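Local coordinates for 2OG-Fe dioxygenase family protein (Methylibium petroleiphilum, PDB 3PL0), which probably acts as a dioxygenase of the 2OG-Fe family, built on a double-stranded beta-helix (cupin) fold, at residues 72-77 / 81-86; 112-115 / 119-122; 140-145 / 169-174. All coordinates share one frame; numbering follows the deposited sequence.

Overall arrangement
All three contacts sit on or beside one antiparallel sheet of the double-stranded beta-helix. Contact 1 is a partly buried beta hairpin held by backbone hydrogen bonds, and its segment 72-77 also bonds to segment 140-145 of contact 3. Contact 3 is buried, lies nearer the centre of the chain and is built from side chains alone, two aromatic rings and an aspartate meeting without a hydrogen bond. Contact 2, partly buried, lies outside the sheet, where two short helical segments meet through an indole and a bridging water. It packs on contact 1 through Phe-73 and Trp-120, whereas contacts 2 and 3 come no closer than about 7 Å between nearest atoms.

Contact 1: 72-77 / 81-86; sequences CFMQTL and QLETVQ
Met-74 and Glu-83 bond to each other twice through their backbones, Met-74 N to Glu-83 O and Glu-83 N to Met-74 O, both at 3.0 Å. Thr-76 and Gln-81 repeat the pairing, with Thr-76 N 2.8 Å from Gln-81 O. On the face these four residues share, the Met-74 and Glu-83 side chains run alongside each other; in one of the two conformers modelled for selenomethionine Met-74, its CE lies near the carboxylate. Glu-83 CG sits between its own backbone N and carbonyl carbon (chi1 71°), which brings it to 3.6 Å from Met-74 O. The carboxylate takes a bent bond from Gln-81 NE2 to Glu-83 OE1 at 3.2 Å, approached from above its plane. With an alanine here in place of the glutamate, the Gln-81 amide would probably lose its acceptor and be freer to turn.

Segments 72-77 and 81-84 run antiparallel at 165° within the hairpin of strands 65-77 and 80-84, on the sheet of the cupin fold. On its other face Leu-82 CD1 meets Gln-75 CB at 3.8 Å, while Glu-83 O approaches the edge of the Phe-73 ring. Val-85 N also reaches Cys-72 O at 3.2 Å, from well above the carbonyl plane, and Val-85 CG2 packs on Cys-72 CB. Water 1 ties the same two residues, accepting from Cys-72 N and donating to Val-85 O. Farther out, helix 118-134 packs over Phe-73 and Leu-82 and takes Gln-75 NE2 on Val-125 O. Strand 141-152 hydrogen-bonds to the backbone of Phe-73 and Gln-75.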
loop_
_atom_site.group_PDB
_atom_site.type_symbol
_atom_site.label_atom_id
_atom_site.label_comp_id
_atom_site.label_asym_id
_atom_site.label_seq_id
_atom_site.Cartn_x
_atom_site.Cartn_y
_atom_site.Cartn_z
ATOM N N CYS A 72 1.719 13.033 2.101
ATOM C CA CYS A 72 1.373 12.716 3.484
ATOM C C CYS A 72 0.175 13.532 3.957
ATOM O O CYS A 72 -0.113 14.649 3.449
ATOM C CB CYS A 72 2.562 12.961 4.407
ATOM S SG CYS A 72 4.058 11.996 3.972
ATOM N N PHE A 73 -0.497 12.968 4.954
ATOM C CA PHE A 73 -1.733 13.483 5.427
ATOM C C PHE A 73 -1.844 13.220 6.908
ATOM O O PHE A 73 -1.114 12.385 7.457
ATOM C CB PHE A 73 -2.893 12.795 4.700
ATOM C CG PHE A 73 -2.767 12.821 3.212
ATOM C CD1 PHE A 73 -1.955 11.887 2.557
ATOM C CD2 PHE A 73 -3.440 13.759 2.451
ATOM C CE1 PHE A 73 -1.815 11.915 1.182
ATOM C CE2 PHE A 73 -3.299 13.788 1.062
ATOM C CZ PHE A 73 -2.475 12.851 0.428
HETATM N N MSE A 74 -2.767 13.956 7.524
HETATM C CA MSE A 74 -3.205 13.675 8.892
HETATM C C MSE A 74 -4.721 13.578 8.909
HETATM O O MSE A 74 -5.445 14.448 8.359
HETATM C CB MSE A 74 -2.708 14.725 9.903
HETATM C CG MSE A 74 -2.884 14.337 11.393
HETATM SE SE MSE A 74 -1.927 15.566 12.622
HETATM C CE MSE A 74 -3.062 17.146 12.322
ATOM N N GLN A 75 -5.184 12.503 9.525
ATOM C CA GLN A 75 -6.578 12.247 9.679
ATOM C C GLN A 75 -6.895 12.403 11.139
ATOM O O GLN A 75 -6.230 11.820 11.977
ATOM C CB GLN A 75 -6.923 10.841 9.260
ATOM C CG GLN A 75 -8.408 10.520 9.430
ATOM C CD GLN A 75 -8.778 9.115 8.986
ATOM O OE1 GLN A 75 -7.920 8.276 8.827
ATOM N NE2 GLN A 75 -10.083 8.855 8.826
ATOM N N THR A 76 -7.909 13.209 11.424
ATOM C CA THR A 76 -8.499 13.284 12.751
ATOM C C THR A 76 -9.806 12.498 12.748
ATOM O O THR A 76 -10.623 12.622 11.849
ATOM C CB THR A 76 -8.720 14.760 13.161
ATOM O OG1 THR A 76 -7.512 15.499 12.916
ATOM C CG2 THR A 76 -9.130 14.892 14.648
ATOM N N LEU A 77 -9.999 11.662 13.752
ATOM C CA LEU A 77 -11.171 10.799 13.798
ATOM C C LEU A 77 -12.462 11.407 14.354
ATOM O O LEU A 77 -13.538 11.105 13.828
ATOM C CB LEU A 77 -10.819 9.530 14.576
ATOM C CG LEU A 77 -9.836 8.676 13.769
ATOM C CD1 LEU A 77 -9.206 7.675 14.671
ATOM C CD2 LEU A 77 -10.562 7.990 12.588
ATOM N N GLN A 81 -11.801 14.649 10.180
ATOM C CA GLN A 81 -11.234 15.469 9.115
ATOM C C GLN A 81 -9.996 14.821 8.503
ATOM O O GLN A 81 -9.285 14.096 9.165
ATOM C CB GLN A 81 -10.889 16.828 9.689
ATOM C CG GLN A 81 -10.716 17.940 8.683
ATOM C CD GLN A 81 -10.437 19.266 9.407
ATOM O OE1 GLN A 81 -11.354 20.111 9.644
ATOM N NE2 GLN A 81 -9.169 19.423 9.832
ATOM N N LEU A 82 -9.763 15.095 7.234
ATOM C CA LEU A 82 -8.519 14.755 6.583
ATOM C C LEU A 82 -7.910 16.005 5.974
ATOM O O LEU A 82 -8.607 16.807 5.309
ATOM C CB LEU A 82 -8.771 13.724 5.472
ATOM C CG LEU A 82 -7.506 13.186 4.771
ATOM C CD1 LEU A 82 -6.784 12.199 5.671
ATOM C CD2 LEU A 82 -7.869 12.532 3.478
ATOM N N GLU A 83 -6.605 16.162 6.186
ATOM C CA GLU A 83 -5.867 17.312 5.699
ATOM C C GLU A 83 -4.486 16.923 5.182
ATOM O O GLU A 83 -3.887 15.937 5.627
ATOM C CB GLU A 83 -5.717 18.359 6.798
ATOM C CG GLU A 83 -4.772 17.958 7.895
ATOM C CD GLU A 83 -5.014 18.740 9.185
ATOM O OE1 GLU A 83 -6.051 18.544 9.842
ATOM O OE2 GLU A 83 -4.165 19.571 9.520
ATOM N N THR A 84 -3.999 17.698 4.229
ATOM C CA THR A 84 -2.645 17.522 3.727
ATOM C C THR A 84 -1.679 18.003 4.814
ATOM O O THR A 84 -2.067 18.736 5.741
ATOM C CB THR A 84 -2.426 18.358 2.459
ATOM O OG1 THR A 84 -2.776 19.725 2.735
ATOM C CG2 THR A 84 -3.309 17.846 1.304
ATOM N N VAL A 85 -0.425 17.597 4.693
ATOM C CA VAL A 85 0.639 18.182 5.468
ATOM C C VAL A 85 1.765 18.455 4.493
ATOM O O VAL A 85 1.796 17.887 3.382
ATOM C CB VAL A 85 1.131 17.268 6.611
ATOM C CG1 VAL A 85 -0.061 16.686 7.383
ATOM C CG2 VAL A 85 2.065 16.144 6.107
ATOM N N GLN A 86 2.689 19.327 4.897
ATOM C CA GLN A 86 3.749 19.767 4.009
ATOM C C GLN A 86 4.579 18.592 3.528
ATOM O O GLN A 86 4.831 17.656 4.295
ATOM C CB GLN A 86 4.657 20.770 4.707
ATOM C CG GLN A 86 5.693 21.372 3.771
ATOM C CD GLN A 86 6.219 22.699 4.283
ATOM O OE1 GLN A 86 5.918 23.754 3.724
ATOM N NE2 GLN A 86 6.988 22.655 5.366
HETATM O O HOH W 1 2.777 15.695 1.775
#

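Contact 2: 112-115 / 119-122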
loop_
_atom_site.group_PDB
_atom_site.type_symbol
_atom_site.label_atom_id
_atom_site.label_comp_id
_atom_site.label_asym_id
_atom_site.label_seq_id
_atom_site.Cartn_x
_atom_site.Cartn_y
_atom_site.Cartn_z
ATOM N N ASN A 112 -1.588 17.252 -7.244
ATOM C CA ASN A 112 -2.584 17.964 -6.494
ATOM C C ASN A 112 -4.032 17.659 -6.949
ATOM O O ASN A 112 -4.936 17.573 -6.140
ATOM C CB ASN A 112 -2.296 19.451 -6.608
ATOM C CG ASN A 112 -2.965 20.206 -5.543
ATOM O OD1 ASN A 112 -3.891 20.941 -5.815
ATOM N ND2 ASN A 112 -2.582 19.948 -4.297
ATOM N N GLU A 113 -4.241 17.463 -8.242
ATOM C CA GLU A 113 -5.561 17.123 -8.774
ATOM C C GLU A 113 -6.003 15.765 -8.206
ATOM O O GLU A 113 -7.129 15.619 -7.751
ATOM C CB GLU A 113 -5.515 17.067 -10.290
ATOM C CG GLU A 113 -6.736 17.610 -10.985
HETATM N N MSE A 114 -5.130 14.771 -8.223
HETATM C CA MSE A 114 -5.518 13.453 -7.714
HETATM C C MSE A 114 -5.976 13.515 -6.251
HETATM O O MSE A 114 -6.997 12.904 -5.873
HETATM C CB MSE A 114 -4.359 12.442 -7.855
HETATM C CG MSE A 114 -4.789 11.030 -7.545
HETATM SE SE MSE A 114 -3.186 9.891 -7.386
HETATM C CE MSE A 114 -2.433 10.541 -5.711
ATOM N N ILE A 115 -5.227 14.213 -5.407
ATOM C CA ILE A 115 -5.604 14.230 -3.989
ATOM C C ILE A 115 -6.911 14.980 -3.694
ATOM O O ILE A 115 -7.467 14.828 -2.607
ATOM C CB ILE A 115 -4.470 14.672 -3.028
ATOM C CG1 ILE A 115 -4.119 16.146 -3.178
ATOM C CG2 ILE A 115 -3.199 13.857 -3.205
ATOM C CD1 ILE A 115 -3.163 16.589 -2.055
ATOM N N SER A 119 -12.897 10.237 -4.445
ATOM C CA SER A 119 -12.518 8.894 -4.079
ATOM C C SER A 119 -11.245 8.848 -3.242
ATOM O O SER A 119 -11.080 7.947 -2.423
ATOM C CB SER A 119 -12.337 8.030 -5.340
ATOM O OG SER A 119 -11.347 8.568 -6.212
ATOM N N TRP A 120 -10.334 9.774 -3.481
ATOM C CA TRP A 120 -9.089 9.812 -2.700
ATOM C C TRP A 120 -9.374 9.971 -1.205
ATOM O O TRP A 120 -8.958 9.139 -0.397
ATOM C CB TRP A 120 -8.159 10.932 -3.184
ATOM C CG TRP A 120 -6.833 10.972 -2.437
ATOM C CD1 TRP A 120 -6.479 11.826 -1.418
ATOM C CD2 TRP A 120 -5.724 10.076 -2.604
ATOM N NE1 TRP A 120 -5.203 11.526 -0.962
ATOM C CE2 TRP A 120 -4.721 10.463 -1.683
ATOM C CE3 TRP A 120 -5.465 9.011 -3.476
ATOM C CZ2 TRP A 120 -3.485 9.811 -1.604
ATOM C CZ3 TRP A 120 -4.233 8.360 -3.400
ATOM C CH2 TRP A 120 -3.270 8.743 -2.459
ATOM N N SER A 121 -10.103 11.031 -0.841
ATOM C CA SER A 121 -10.506 11.206 0.571
ATOM C C SER A 121 -11.363 10.055 1.111
ATOM O O SER A 121 -11.133 9.607 2.226
ATOM C CB SER A 121 -11.231 12.535 0.786
ATOM O OG SER A 121 -10.320 13.608 0.649
ATOM N N ALA A 122 -12.305 9.558 0.321
ATOM C CA ALA A 122 -13.173 8.471 0.741
ATOM C C ALA A 122 -12.328 7.238 1.120
ATOM O O ALA A 122 -12.550 6.615 2.164
ATOM C CB ALA A 122 -14.199 8.113 -0.378
HETATM O O HOH W 2 -10.009 14.209 -1.880
#
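The short, weakly bonded helix 112-115 packs against the start of helix 118-134, where Met-114 and Ile-115 rest on one face of the Trp-120 indole. Selenomethionine Met-114 covers the six-membered ring: its CE stands 3.9 Å from that centroid, 23° off the normal, a CH-pi contact displaced toward the rim. The methyl is nearest to Trp-120 CZ3, at 3.7 Å. A bend at chi3 (71°) turns CE onto the ring, while the selenium stays oblique to it, 5.0 Å from SE to the centroid of the six-membered ring; together they make a Met-aromatic contact. Ile-115 takes the five-membered ring, with its CA in CH-pi contact over the face and its CG2 3.8 Å from Trp-120 NE1. The CG1 branch of Ile-115 leads away from the indole, toward Thr-84.

Here the first turn of helix 118-134 lies against the cupin sheet, where the indole also meets the Phe-73 ring. Having CG anti to the Trp-120 backbone N (chi1 -178°) sends the indole off toward helix 112-115. The backbone closes in as well: Met-114 O lies 3.5 Å from Trp-120 CB, and Ile-115 O 3.4 Å from Trp-120 CD1. Ile-115 O gains its polar link to the second helix through water 2, which donates to it at 2.7 Å and accepts from Ser-121 OG at 2.6 Å. Around the pair, Tyr-49 packs against Met-114, Ser-111 OG bonds to Met-114 N, and Leu-82 touches Ser-121 from the neighbouring strand.

Contact 3: 140-145 / 169-174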
loop_
_atom_site.group_PDB
_atom_site.type_symbol
_atom_site.label_atom_id
_atom_site.label_comp_id
_atom_site.label_asym_id
_atom_site.label_seq_id
_atom_site.Cartn_x
_atom_site.Cartn_y
_atom_site.Cartn_z
ATOM N N GLY A 140 -6.562 10.297 18.755
ATOM C CA GLY A 140 -7.437 10.146 17.596
ATOM C C GLY A 140 -6.891 10.679 16.269
ATOM O O GLY A 140 -7.674 11.135 15.435
ATOM N N ARG A 141 -5.566 10.619 16.064
ATOM C CA ARG A 141 -4.940 11.086 14.817
ATOM C C ARG A 141 -4.132 9.990 14.157
ATOM O O ARG A 141 -3.323 9.348 14.799
ATOM C CB ARG A 141 -3.967 12.257 15.040
ATOM C CG ARG A 141 -4.551 13.534 15.599
ATOM C CD ARG A 141 -3.470 14.588 15.661
ATOM N NE ARG A 141 -3.876 15.785 16.395
ATOM C CZ ARG A 141 -4.557 16.814 15.880
ATOM N NH1 ARG A 141 -4.941 16.816 14.598
ATOM N NH2 ARG A 141 -4.862 17.854 16.663
ATOM N N TRP A 142 -4.336 9.791 12.868
ATOM C CA TRP A 142 -3.437 8.994 12.064
ATOM C C TRP A 142 -2.513 9.876 11.223
ATOM O O TRP A 142 -2.939 10.856 10.611
ATOM C CB TRP A 142 -4.222 8.092 11.067
ATOM C CG TRP A 142 -4.965 6.901 11.648
ATOM C CD1 TRP A 142 -6.297 6.630 11.531
ATOM C CD2 TRP A 142 -4.400 5.818 12.367
ATOM N NE1 TRP A 142 -6.597 5.444 12.148
ATOM C CE2 TRP A 142 -5.448 4.937 12.692
ATOM C CE3 TRP A 142 -3.107 5.527 12.809
ATOM C CZ2 TRP A 142 -5.234 3.742 13.392
ATOM C CZ3 TRP A 142 -2.897 4.350 13.506
ATOM C CH2 TRP A 142 -3.952 3.478 13.791
ATOM N N TYR A 143 -1.257 9.473 11.158
ATOM C CA TYR A 143 -0.280 10.028 10.256
ATOM C C TYR A 143 -0.115 9.040 9.120
ATOM O O TYR A 143 0.323 7.888 9.331
ATOM C CB TYR A 143 1.044 10.246 10.973
ATOM C CG TYR A 143 0.862 11.201 12.128
ATOM C CD1 TYR A 143 0.395 10.757 13.348
ATOM C CD2 TYR A 143 1.073 12.578 11.965
ATOM C CE1 TYR A 143 0.183 11.669 14.422
ATOM C CE2 TYR A 143 0.880 13.461 12.993
ATOM C CZ TYR A 143 0.424 13.002 14.217
ATOM O OH TYR A 143 0.227 13.874 15.247
ATOM N N ILE A 144 -0.506 9.495 7.935
ATOM C CA ILE A 144 -0.695 8.660 6.731
ATOM C C ILE A 144 0.343 9.053 5.688
ATOM O O ILE A 144 0.457 10.239 5.318
ATOM C CB ILE A 144 -2.119 8.888 6.113
ATOM C CG1 ILE A 144 -3.199 8.622 7.169
ATOM C CG2 ILE A 144 -2.328 8.071 4.824
ATOM C CD1 ILE A 144 -4.615 8.937 6.707
ATOM N N GLU A 145 1.059 8.073 5.167
ATOM C CA GLU A 145 1.860 8.285 3.958
ATOM C C GLU A 145 1.246 7.511 2.776
ATOM O O GLU A 145 0.721 6.418 2.962
ATOM C CB GLU A 145 3.306 7.865 4.184
ATOM C CG GLU A 145 3.982 8.573 5.376
ATOM C CD GLU A 145 5.508 8.395 5.461
ATOM O OE1 GLU A 145 6.209 8.579 4.434
ATOM O OE2 GLU A 145 6.009 8.120 6.586
ATOM N N GLY A 169 6.897 -0.671 9.665
ATOM C CA GLY A 169 7.261 0.147 10.809
ATOM C C GLY A 169 6.181 1.111 11.250
ATOM O O GLY A 169 6.494 2.128 11.873
ATOM N N VAL A 170 4.923 0.767 10.947
ATOM C CA VAL A 170 3.782 1.622 11.213
ATOM C C VAL A 170 2.765 0.811 12.016
ATOM O O VAL A 170 3.067 -0.270 12.484
ATOM C CB VAL A 170 3.188 2.164 9.876
ATOM C CG1 VAL A 170 4.205 3.058 9.127
ATOM C CG2 VAL A 170 2.719 1.011 8.941
ATOM N N ASP A 171 1.542 1.289 12.134
ATOM C CA ASP A 171 0.486 0.513 12.779
ATOM C C ASP A 171 -0.293 -0.383 11.798
ATOM O O ASP A 171 -0.493 -1.572 12.061
ATOM C CB ASP A 171 -0.480 1.426 13.494
ATOM C CG ASP A 171 0.096 1.937 14.809
ATOM O OD1 ASP A 171 -0.110 1.245 15.829
ATOM O OD2 ASP A 171 0.803 2.959 14.781
ATOM N N PHE A 172 -0.772 0.207 10.716
ATOM C CA PHE A 172 -1.562 -0.492 9.682
ATOM C C PHE A 172 -1.134 -0.061 8.301
ATOM O O PHE A 172 -0.675 1.087 8.105
ATOM C CB PHE A 172 -3.062 -0.235 9.844
ATOM C CG PHE A 172 -3.604 -0.720 11.134
ATOM C CD1 PHE A 172 -3.970 -2.034 11.290
ATOM C CD2 PHE A 172 -3.710 0.138 12.228
ATOM C CE1 PHE A 172 -4.448 -2.492 12.489
ATOM C CE2 PHE A 172 -4.178 -0.316 13.426
ATOM C CZ PHE A 172 -4.552 -1.622 13.569
ATOM N N VAL A 173 -1.211 -1.025 7.367
ATOM C CA VAL A 173 -0.946 -0.788 5.967
ATOM C C VAL A 173 -2.100 -1.251 5.093
ATOM O O VAL A 173 -2.753 -2.289 5.382
ATOM C CB VAL A 173 0.346 -1.465 5.539
ATOM C CG1 VAL A 173 0.591 -1.211 4.039
ATOM C CG2 VAL A 173 1.530 -0.937 6.397
ATOM N N ALA A 174 -2.386 -0.469 4.048
ATOM C CA ALA A 174 -3.267 -0.918 2.975
ATOM C C ALA A 174 -2.483 -0.925 1.705
ATOM O O ALA A 174 -1.899 0.090 1.323
ATOM C CB ALA A 174 -4.464 -0.001 2.796
#
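The Phe-172 ring is met at its edge, in plane, by Trp-142 CH2, which stands 3.7 Å from Phe-172 CD2 and almost as near to CE2. The two planes are nearly perpendicular, 88° between the phenyl and the six-membered ring of Trp-142. Their centroids are 5.9 Å apart, an oblique pairing. At the same end of the indole, Asp-171 CB lies 3.8 Å from Trp-142 CZ3, also obliquely, and the Asp-171 carboxylate plane is turned 57° from the ring. Phe-172 CG is anti to its carbonyl carbon (chi1 -62°), and from there the ring extends toward Trp-142.

Asp-171 and Phe-172 form a classic beta bulge, both facing Tyr-245 on strand 237-246. That strand runs between 141-152 and 172-181 in the cupin sheet, so the contact spans it from one flank to the other with side chains alone. Tyr-245 itself meets the Trp-142 ring edge-to-face, and Phe-131 of helix 118-134 stacks on Phe-172, so both rings are buried between helix and sheet.

The polar groups of this buried spot are satisfied by other residues: Trp-142 NE1 donates to Gly-128 O, which helps hold the indole's rotation, while the Asp-171 carboxylate accepts from Ser-247 N through OD2 and forms a weak, long ion pair with Arg-135 through OD1, two partners that probably steady its negative charge.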